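Local coordinates for histidine triad (HIT) protein (Sinorhizobium meliloti, PDB 3NRD) that probably binds nucleotides and may hydrolyse their phosphate linkages or transfer nucleotidyl groups, as other histidine triad (HIT) proteins do, at residues Ile18-Gly22 / Leu23-Arg27; Gln57-Leu60 / Thr61-Asn65; Gly70-Ala74 / Thr75-Lys79; Pro120-Glu123 / His124-Phe127. All coordinates share one frame; numbering follows the deposited sequence. Where two conformers were deposited one is given.

From the N terminus, contact 1 (Ile18-Arg27) comes first and turns the chain back in a tight beta hairpin between strands 15-20 and 24-29. Contacts 2 and 3 lie on the long helix 54-75: Gln57-Asn65 is a run of its early turns, and Gly70-Lys79 is its C-terminal end with the exit toward strand 79-84. Contact 4 opens the last helix, 121-134. All four are local and follow one another in series, so none nests in or crosses another. Contacts 1 and 2 meet through Glu63 and the hairpin turn, contacts 3 and 4 through Phe127 packed on Leu71 and Thr75. Contacts 2 and 3 also reach the second subunit.

Contact 1 of 4, residues Ile18-Gly22 / Leu23-Arg27; sequences IGTLG and LCQMR
Leu21 and Met26 press together on the inner side of a tight antiparallel beta hairpin, formed where strand 15-20 turns back into strand 24-29. Within this chain the hairpin makes one edge of the antiparallel sheet of the HIT domain, with 15-20 as the outermost strand. Met26 is present as selenomethionine. Its SE lies 3.9 Å from Leu21 CD2, while its CB packs on Ile18 CG1 at 3.9 Å. Met26 CG lies anti to the carbonyl carbon (chi1 -65°), and the bend at chi3 turns CE back toward Ile18 CD1, 4.0 Å away. One long, unbranched, flexible side chain thus touches two branched residues, a task that suits methionine.

Backbone bonds join the two strands. Ile18 N donates to Met26 O over 3.1 Å, in a bond that is almost straight (177°). Met26 N returns a bond to Gly19 O, and Leu21 N reaches Cys24 O over 2.8 Å, closing the turn at Gly22 and Leu23. Gly19 has a phi of 138°, where any CB would jam against the carbonyl O of Ile18, so glycine fits the place.

The other face is looser. Thr20 and Gln25 form a non-hydrogen-bonded pair whose side chains run side by side, yet the closest approach, Thr20 OG1 to Gln25 CG, is 4.0 Å. Thr20 is exposed and has a sulfate ion beside it, and the amide of Gln25 turns to Gln42 for its hydrogen bond.

On the packed face, Leu21 rests on Val67 and Cys24 on Leu60 of helix 54-75. Ile18 meets Ala128 and Ile131 of helix 121-134, and Met26 leans on Leu37 of strand 36-41.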
# COMPACT_ATOMS: atom_id res chain seq x y z
N ILE A 18 -18.13 3.61 -8.66
CA ILE A 18 -18.95 4.26 -7.62
C ILE A 18 -18.73 5.78 -7.50
O ILE A 18 -19.23 6.38 -6.56
CB ILE A 18 -18.77 3.56 -6.22
CG1 ILE A 18 -17.35 3.66 -5.69
CG2 ILE A 18 -19.17 2.07 -6.30
CD1 ILE A 18 -17.21 3.10 -4.30
N GLY A 19 -18.01 6.38 -8.44
CA GLY A 19 -17.78 7.82 -8.46
C GLY A 19 -16.36 8.18 -8.82
O GLY A 19 -15.51 7.33 -9.00
N THR A 20 -16.13 9.48 -8.92
CA THR A 20 -14.82 10.05 -9.18
C THR A 20 -14.60 11.11 -8.13
O THR A 20 -15.55 11.76 -7.73
CB THR A 20 -14.80 10.66 -10.59
OG1 THR A 20 -15.14 9.63 -11.52
CG2 THR A 20 -13.43 11.21 -10.94
N LEU A 21 -13.36 11.24 -7.70
CA LEU A 21 -12.90 12.31 -6.83
C LEU A 21 -12.32 13.37 -7.76
O LEU A 21 -12.91 13.59 -8.81
CB LEU A 21 -11.92 11.75 -5.79
CG LEU A 21 -12.48 10.70 -4.83
CD1 LEU A 21 -11.37 10.21 -3.90
CD2 LEU A 21 -13.68 11.20 -4.02
N GLY A 22 -11.25 14.07 -7.41
CA GLY A 22 -10.63 15.01 -8.34
C GLY A 22 -9.68 14.35 -9.31
O GLY A 22 -9.76 14.51 -10.53
N LEU A 23 -8.74 13.64 -8.76
CA LEU A 23 -7.75 12.94 -9.54
C LEU A 23 -8.18 11.50 -9.83
O LEU A 23 -7.96 11.03 -10.94
CB LEU A 23 -6.43 12.94 -8.80
CG LEU A 23 -5.27 12.15 -9.43
CD1 LEU A 23 -4.97 12.64 -10.82
CD2 LEU A 23 -4.06 12.24 -8.49
N CYS A 24 -8.73 10.81 -8.81
CA CYS A 24 -8.96 9.37 -8.87
C CYS A 24 -10.40 9.00 -9.17
O CYS A 24 -11.31 9.54 -8.54
CB CYS A 24 -8.57 8.72 -7.57
SG CYS A 24 -6.80 8.68 -7.29
N GLN A 25 -10.60 8.09 -10.12
CA GLN A 25 -11.83 7.31 -10.21
C GLN A 25 -11.85 6.33 -9.03
O GLN A 25 -10.80 5.81 -8.65
CB GLN A 25 -11.90 6.52 -11.49
CG GLN A 25 -12.12 7.37 -12.74
CD GLN A 25 -12.06 6.58 -14.03
OE1 GLN A 25 -12.25 5.37 -14.03
NE2 GLN A 25 -11.76 7.27 -15.15
N MSE A 26 -13.04 6.09 -8.48
CA MSE A 26 -13.25 5.14 -7.40
C MSE A 26 -14.04 3.97 -7.92
O MSE A 26 -15.08 4.15 -8.58
CB MSE A 26 -14.06 5.73 -6.26
CG MSE A 26 -13.41 6.84 -5.55
SE MSE A 26 -14.46 7.43 -3.98
CE MSE A 26 -14.39 5.73 -3.12
N ARG A 27 -13.58 2.76 -7.61
CA ARG A 27 -14.32 1.56 -7.92
C ARG A 27 -14.39 0.67 -6.72
O ARG A 27 -13.48 0.64 -5.94
CB ARG A 27 -13.68 0.80 -9.05
CG ARG A 27 -13.58 1.62 -10.30
CD ARG A 27 -12.98 0.86 -11.44
NE ARG A 27 -13.92 0.01 -12.17
CZ ARG A 27 -14.83 0.43 -13.04
NH1 ARG A 27 -15.03 1.72 -13.28
NH2 ARG A 27 -15.57 -0.47 -13.67

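Contact 2 of 4, residues Gln57-Leu60 / Thr61-Asn65; sequences QAML and TFETN
Glu63 reaches alongside Met59, four positions earlier in helix 54-75. From the start of its side chain, CB sits 3.3 Å from Met59 O, the carbonyl that accepts the backbone N-H of Glu63. CG, anti to the carbonyl carbon (chi1 -80°), skirts the same oxygen and lies 3.6 Å from the methyl CE of Met59, present as selenomethionine. CD is equally near CE. At the tip OE2 lies 3.2 Å from Met59 CE and also accepts the backbone N-H of Leu23, while OE1 accepts that of Cys24, which would help to stabilise a negative charge on this buried carboxylate.

Two threonines instead turn their hydroxyls back onto the helix backbone. Thr61 OG1 donates to Gln57 O over 2.8 Å, and Thr64 OG1 to Leu60 O over 2.7 Å. In each case the hydroxyl and the backbone N reach the carbonyl oxygen from opposite faces of its plane, so that oxygen is gripped twice.

Threonine suits these buried turns because its hydroxyl can bond to the carbonyl one turn back. Thr64 can then pack against the sheet, while Thr61 also pairs, OG1 to OG1, with its counterpart across the subunit interface.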
# COMPACT_ATOMS: atom_id res chain seq x y z
N GLN A 57 0.89 13.27 -6.70
CA GLN A 57 1.19 12.43 -5.53
C GLN A 57 0.51 12.93 -4.26
O GLN A 57 0.06 12.15 -3.46
CB GLN A 57 2.68 12.38 -5.25
CG GLN A 57 3.48 11.72 -6.29
CD GLN A 57 4.94 11.75 -5.98
OE1 GLN A 57 5.34 11.64 -4.83
NE2 GLN A 57 5.74 11.86 -7.00
N ALA A 58 0.48 14.24 -4.10
CA ALA A 58 -0.18 14.89 -2.96
C ALA A 58 -1.68 14.70 -3.02
O ALA A 58 -2.29 14.36 -2.00
CB ALA A 58 0.16 16.42 -2.92
N MSE A 59 -2.26 14.95 -4.20
CA MSE A 59 -3.69 14.74 -4.46
C MSE A 59 -4.06 13.29 -4.14
O MSE A 59 -5.11 13.03 -3.51
CB MSE A 59 -4.08 15.00 -5.93
CG MSE A 59 -4.53 16.44 -6.36
SE MSE A 59 -5.99 17.18 -5.38
CE MSE A 59 -6.80 15.66 -4.58
N LEU A 60 -3.24 12.35 -4.61
CA LEU A 60 -3.52 10.92 -4.38
C LEU A 60 -3.44 10.56 -2.91
O LEU A 60 -4.19 9.72 -2.44
CB LEU A 60 -2.54 10.03 -5.17
CG LEU A 60 -2.61 8.52 -4.93
CD1 LEU A 60 -4.03 8.04 -5.30
CD2 LEU A 60 -1.49 7.77 -5.71
N THR A 61 -2.45 11.11 -2.21
CA THR A 61 -2.28 10.87 -0.76
C THR A 61 -3.55 11.19 -0.02
O THR A 61 -4.09 10.36 0.68
CB THR A 61 -1.09 11.72 -0.21
OG1 THR A 61 0.10 11.26 -0.84
CG2 THR A 61 -0.96 11.62 1.31
N PHE A 62 -4.07 12.37 -0.26
CA PHE A 62 -5.20 12.86 0.52
C PHE A 62 -6.52 12.30 0.07
O PHE A 62 -7.40 12.13 0.89
CB PHE A 62 -5.18 14.39 0.55
CG PHE A 62 -4.02 14.88 1.36
CD1 PHE A 62 -3.96 14.63 2.72
CD2 PHE A 62 -2.97 15.52 0.77
CE1 PHE A 62 -2.90 15.01 3.47
CE2 PHE A 62 -1.92 15.93 1.53
CZ PHE A 62 -1.89 15.68 2.88
N GLU A 63 -6.65 12.03 -1.22
CA GLU A 63 -7.79 11.27 -1.73
C GLU A 63 -7.77 9.87 -1.12
O GLU A 63 -8.79 9.41 -0.67
CB GLU A 63 -7.84 11.22 -3.28
CG GLU A 63 -8.42 12.51 -3.86
CD GLU A 63 -8.49 12.55 -5.41
OE1 GLU A 63 -8.28 11.52 -6.07
OE2 GLU A 63 -8.78 13.64 -5.98
N THR A 64 -6.60 9.22 -1.10
CA THR A 64 -6.48 7.88 -0.50
C THR A 64 -6.89 7.87 0.97
O THR A 64 -7.66 7.02 1.39
CB THR A 64 -5.08 7.30 -0.67
OG1 THR A 64 -4.80 7.07 -2.06
CG2 THR A 64 -4.95 5.96 0.07
N ASN A 65 -6.41 8.88 1.70
CA ASN A 65 -6.55 8.98 3.12
C ASN A 65 -7.95 9.42 3.51
O ASN A 65 -8.48 8.91 4.51
CB ASN A 65 -5.45 9.89 3.71
CG ASN A 65 -4.03 9.26 3.57
OD1 ASN A 65 -3.91 8.10 3.18
ND2 ASN A 65 -2.99 10.03 3.85

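Contact 3 of 4, residues Gly70-Ala74 / Thr75-Lys79; sequences GLKKA and TGAEK
Leu71 O is gripped twice by Thr75, whose backbone N and hydroxyl reach it from opposite faces of its carbonyl plane. The N-H bond is the last regular one at the C-terminal end of helix 54-75, and Thr75 OG1 adds a second bond to Leu71 O over 2.8 Å. The same OG1 accepts the N-H of Ala77 over 3.1 Å, completing an ST turn in which one hydroxyl joins the end of the helix to the loop beyond it. With chi1 at 58°, OG1 stands between the backbone N and the carbonyl carbon of Thr75, a position from which it can serve both partners. CG2 is left to meet Leu71 CD1 at 3.8 Å, and both methyls continue into the packing with Phe127 of helix 121-134.

Gly76 is the first residue to leave helical angles. Its phi of 67° is easily adopted by glycine, and here the chain bends away from the helix axis. Its N still makes a weak bond to Lys72 O.

Lys72 runs extended alongside the departing loop. Its CE passes 3.4 Å from Ala77 O, and its NZ makes a weak bond to Glu78 O. The main partner of that amine, however, is Glu48 of the second subunit, a salt bridge that joins this helix end to the dimer interface. Glu78 and Lys79, both opposite Arg99, form a classic beta bulge as strand 79-84 begins. Lys72 NZ pairs with OE2 and Lys79 NZ with OE1 of Glu48 of the second subunit, and the two NZ atoms stand 6.5 Å apart.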
# COMPACT_ATOMS: atom_id res chain seq x y z
N GLY A 70 -13.03 7.45 5.43
CA GLY A 70 -14.43 7.26 5.07
C GLY A 70 -14.85 5.80 5.09
O GLY A 70 -15.89 5.45 5.62
N LEU A 71 -14.02 4.95 4.50
CA LEU A 71 -14.29 3.52 4.45
C LEU A 71 -14.36 2.95 5.85
O LEU A 71 -15.25 2.15 6.13
CB LEU A 71 -13.24 2.78 3.60
CG LEU A 71 -13.39 1.27 3.45
CD1 LEU A 71 -14.73 0.89 2.86
CD2 LEU A 71 -12.22 0.69 2.59
N LYS A 72 -13.43 3.37 6.73
CA LYS A 72 -13.40 2.88 8.09
C LYS A 72 -14.64 3.31 8.84
O LYS A 72 -15.24 2.50 9.56
CB LYS A 72 -12.15 3.35 8.84
CG LYS A 72 -11.91 2.58 10.17
CD LYS A 72 -10.58 3.01 10.86
CE LYS A 72 -10.30 2.31 12.23
NZ LYS A 72 -8.80 2.31 12.62
N LYS A 73 -15.05 4.56 8.66
CA LYS A 73 -16.28 5.06 9.27
C LYS A 73 -17.52 4.29 8.75
O LYS A 73 -18.34 3.85 9.55
CB LYS A 73 -16.41 6.58 9.05
CG LYS A 73 -17.45 7.22 9.95
CD LYS A 73 -17.59 8.74 9.76
CE LYS A 73 -18.73 9.28 10.65
NZ LYS A 73 -19.06 10.70 10.34
N ALA A 74 -17.62 4.10 7.44
CA ALA A 74 -18.79 3.43 6.84
C ALA A 74 -18.91 1.94 7.24
O ALA A 74 -20.03 1.44 7.39
CB ALA A 74 -18.78 3.57 5.32
N THR A 75 -17.78 1.27 7.49
CA THR A 75 -17.80 -0.18 7.78
C THR A 75 -17.68 -0.53 9.28
O THR A 75 -17.99 -1.64 9.66
CB THR A 75 -16.63 -0.88 7.09
OG1 THR A 75 -15.42 -0.27 7.53
CG2 THR A 75 -16.75 -0.77 5.56
N GLY A 76 -17.23 0.40 10.11
CA GLY A 76 -16.86 0.06 11.48
C GLY A 76 -15.62 -0.86 11.56
O GLY A 76 -15.45 -1.58 12.52
N ALA A 77 -14.77 -0.83 10.52
CA ALA A 77 -13.62 -1.69 10.42
C ALA A 77 -12.61 -1.45 11.55
O ALA A 77 -12.44 -0.32 11.99
CB ALA A 77 -12.92 -1.45 9.06
N GLU A 78 -11.93 -2.50 11.98
CA GLU A 78 -10.80 -2.35 12.94
C GLU A 78 -9.55 -1.73 12.31
O GLU A 78 -8.81 -1.01 12.98
CB GLU A 78 -10.45 -3.71 13.53
CG GLU A 78 -11.55 -4.22 14.44
CD GLU A 78 -11.51 -5.71 14.70
OE1 GLU A 78 -10.48 -6.39 14.43
OE2 GLU A 78 -12.56 -6.19 15.18
N LYS A 79 -9.30 -2.02 11.03
CA LYS A 79 -8.08 -1.62 10.36
C LYS A 79 -8.27 -1.48 8.86
O LYS A 79 -8.93 -2.32 8.22
CB LYS A 79 -6.97 -2.64 10.63
CG LYS A 79 -5.56 -2.23 10.23
CD LYS A 79 -4.99 -1.13 11.13
CE LYS A 79 -3.61 -0.68 10.65
NZ LYS A 79 -3.66 0.01 9.35

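Contact 4 of 4, residues Pro120-Glu123 / His124-Phe127; sequences PEEE and HRTF
His124 and Glu121 meet in the first turn of helix 121-134, where Pro120 holds the N-cap position. Proline suits that place because a residue before a helix need not donate a backbone N-H to an earlier turn.

Backbone bonds come first. His124 N donates to Pro120 O over 3.0 Å, and Arg125, Thr126 and Phe127 follow with the regular pattern of bonds to residues four earlier.

Aromatic contacts come next. The imidazole is folded back over the helix start: His124 CG stands between the backbone N and the carbonyl carbon (chi1 67°), which lays the ring over Glu121 O. That oxygen lies 3.2 Å above the ring plane, over its centre. Phe127 leads away from this turn, and its ring meets Trp119 nearly parallel.

Charges make up a third group. Three glutamates in succession suit a helix N terminus, where negative side chains probably ease the charge of its dipole. Glu121 OE2 forms a salt bridge with Arg125 NH1 at 2.7 Å, using its anti lone pair; OE2 lies close to the guanidinium plane, at its edge, though the two planes are turned 43° apart. Because a second conformer of Glu121 was also deposited, the bridge is uncertain and may be made only part of the time. Glu122 OE2 is merely near Arg125 NH2, at 4.0 Å and well out of the guanidinium plane, so only the charges are near.

Hydroxyl bonding is the last kind. Threonine suits position 126 because its hydroxyl can bond to the carbonyl one turn back. Glu122 O accepts both Thr126 N and Thr126 OG1, the hydroxyl standing 43° above its carbonyl plane at 3.2 Å.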
# COMPACT_ATOMS: atom_id res chain seq x y z
N PRO A 120 -24.07 -8.68 -4.50
CA PRO A 120 -25.42 -8.47 -5.01
C PRO A 120 -25.62 -7.02 -5.46
O PRO A 120 -25.06 -6.12 -4.86
CB PRO A 120 -26.32 -8.82 -3.82
CG PRO A 120 -25.51 -9.85 -3.06
CD PRO A 120 -24.07 -9.44 -3.23
N GLU A 121 -26.38 -6.83 -6.54
CA GLU A 121 -26.61 -5.54 -7.18
C GLU A 121 -27.02 -4.47 -6.17
O GLU A 121 -26.29 -3.49 -5.95
CB GLU A 121 -27.66 -5.73 -8.29
CG GLU A 121 -28.24 -4.49 -8.94
CD GLU A 121 -27.22 -3.66 -9.66
OE1 GLU A 121 -26.19 -4.23 -10.08
OE2 GLU A 121 -27.48 -2.44 -9.83
N GLU A 122 -28.18 -4.66 -5.56
CA GLU A 122 -28.71 -3.63 -4.64
C GLU A 122 -27.79 -3.38 -3.44
O GLU A 122 -27.59 -2.21 -3.06
CB GLU A 122 -30.14 -3.92 -4.15
CG GLU A 122 -30.59 -2.94 -3.04
CD GLU A 122 -32.06 -2.83 -2.91
OE1 GLU A 122 -32.68 -3.75 -2.35
OE2 GLU A 122 -32.59 -1.79 -3.36
N GLU A 123 -27.21 -4.45 -2.88
CA GLU A 123 -26.30 -4.31 -1.76
C GLU A 123 -25.08 -3.43 -2.11
O GLU A 123 -24.71 -2.58 -1.30
CB GLU A 123 -25.88 -5.67 -1.22
CG GLU A 123 -26.94 -6.25 -0.30
CD GLU A 123 -26.87 -7.76 -0.18
OE1 GLU A 123 -25.75 -8.27 0.01
OE2 GLU A 123 -27.93 -8.41 -0.28
N HIS A 124 -24.49 -3.60 -3.29
CA HIS A 124 -23.38 -2.67 -3.65
C HIS A 124 -23.84 -1.25 -3.94
O HIS A 124 -23.08 -0.30 -3.67
CB HIS A 124 -22.40 -3.19 -4.74
CG HIS A 124 -22.95 -3.35 -6.12
ND1 HIS A 124 -23.21 -2.28 -6.95
CD2 HIS A 124 -23.14 -4.47 -6.87
CE1 HIS A 124 -23.60 -2.73 -8.12
NE2 HIS A 124 -23.55 -4.05 -8.11
N ARG A 125 -25.06 -1.07 -4.42
CA ARG A 125 -25.60 0.29 -4.58
C ARG A 125 -25.77 0.97 -3.21
O ARG A 125 -25.38 2.13 -3.05
CB ARG A 125 -26.91 0.30 -5.41
CG ARG A 125 -26.71 -0.01 -6.91
CD ARG A 125 -27.78 0.62 -7.81
NE ARG A 125 -29.13 0.38 -7.29
CZ ARG A 125 -29.92 -0.68 -7.56
NH1 ARG A 125 -29.58 -1.64 -8.41
NH2 ARG A 125 -31.11 -0.74 -6.96
N THR A 126 -26.29 0.24 -2.23
CA THR A 126 -26.45 0.75 -0.88
C THR A 126 -25.09 1.07 -0.26
O THR A 126 -24.88 2.16 0.26
CB THR A 126 -27.25 -0.25 0.02
OG1 THR A 126 -28.54 -0.45 -0.54
CG2 THR A 126 -27.43 0.26 1.46
N PHE A 127 -24.16 0.13 -0.36
CA PHE A 127 -22.81 0.36 0.15
C PHE A 127 -22.08 1.54 -0.52
O PHE A 127 -21.42 2.33 0.18
CB PHE A 127 -21.96 -0.90 0.04
CG PHE A 127 -20.65 -0.79 0.77
CD1 PHE A 127 -20.63 -0.59 2.15
CD2 PHE A 127 -19.43 -0.86 0.08
CE1 PHE A 127 -19.42 -0.47 2.85
CE2 PHE A 127 -18.22 -0.75 0.76
CZ PHE A 127 -18.22 -0.54 2.15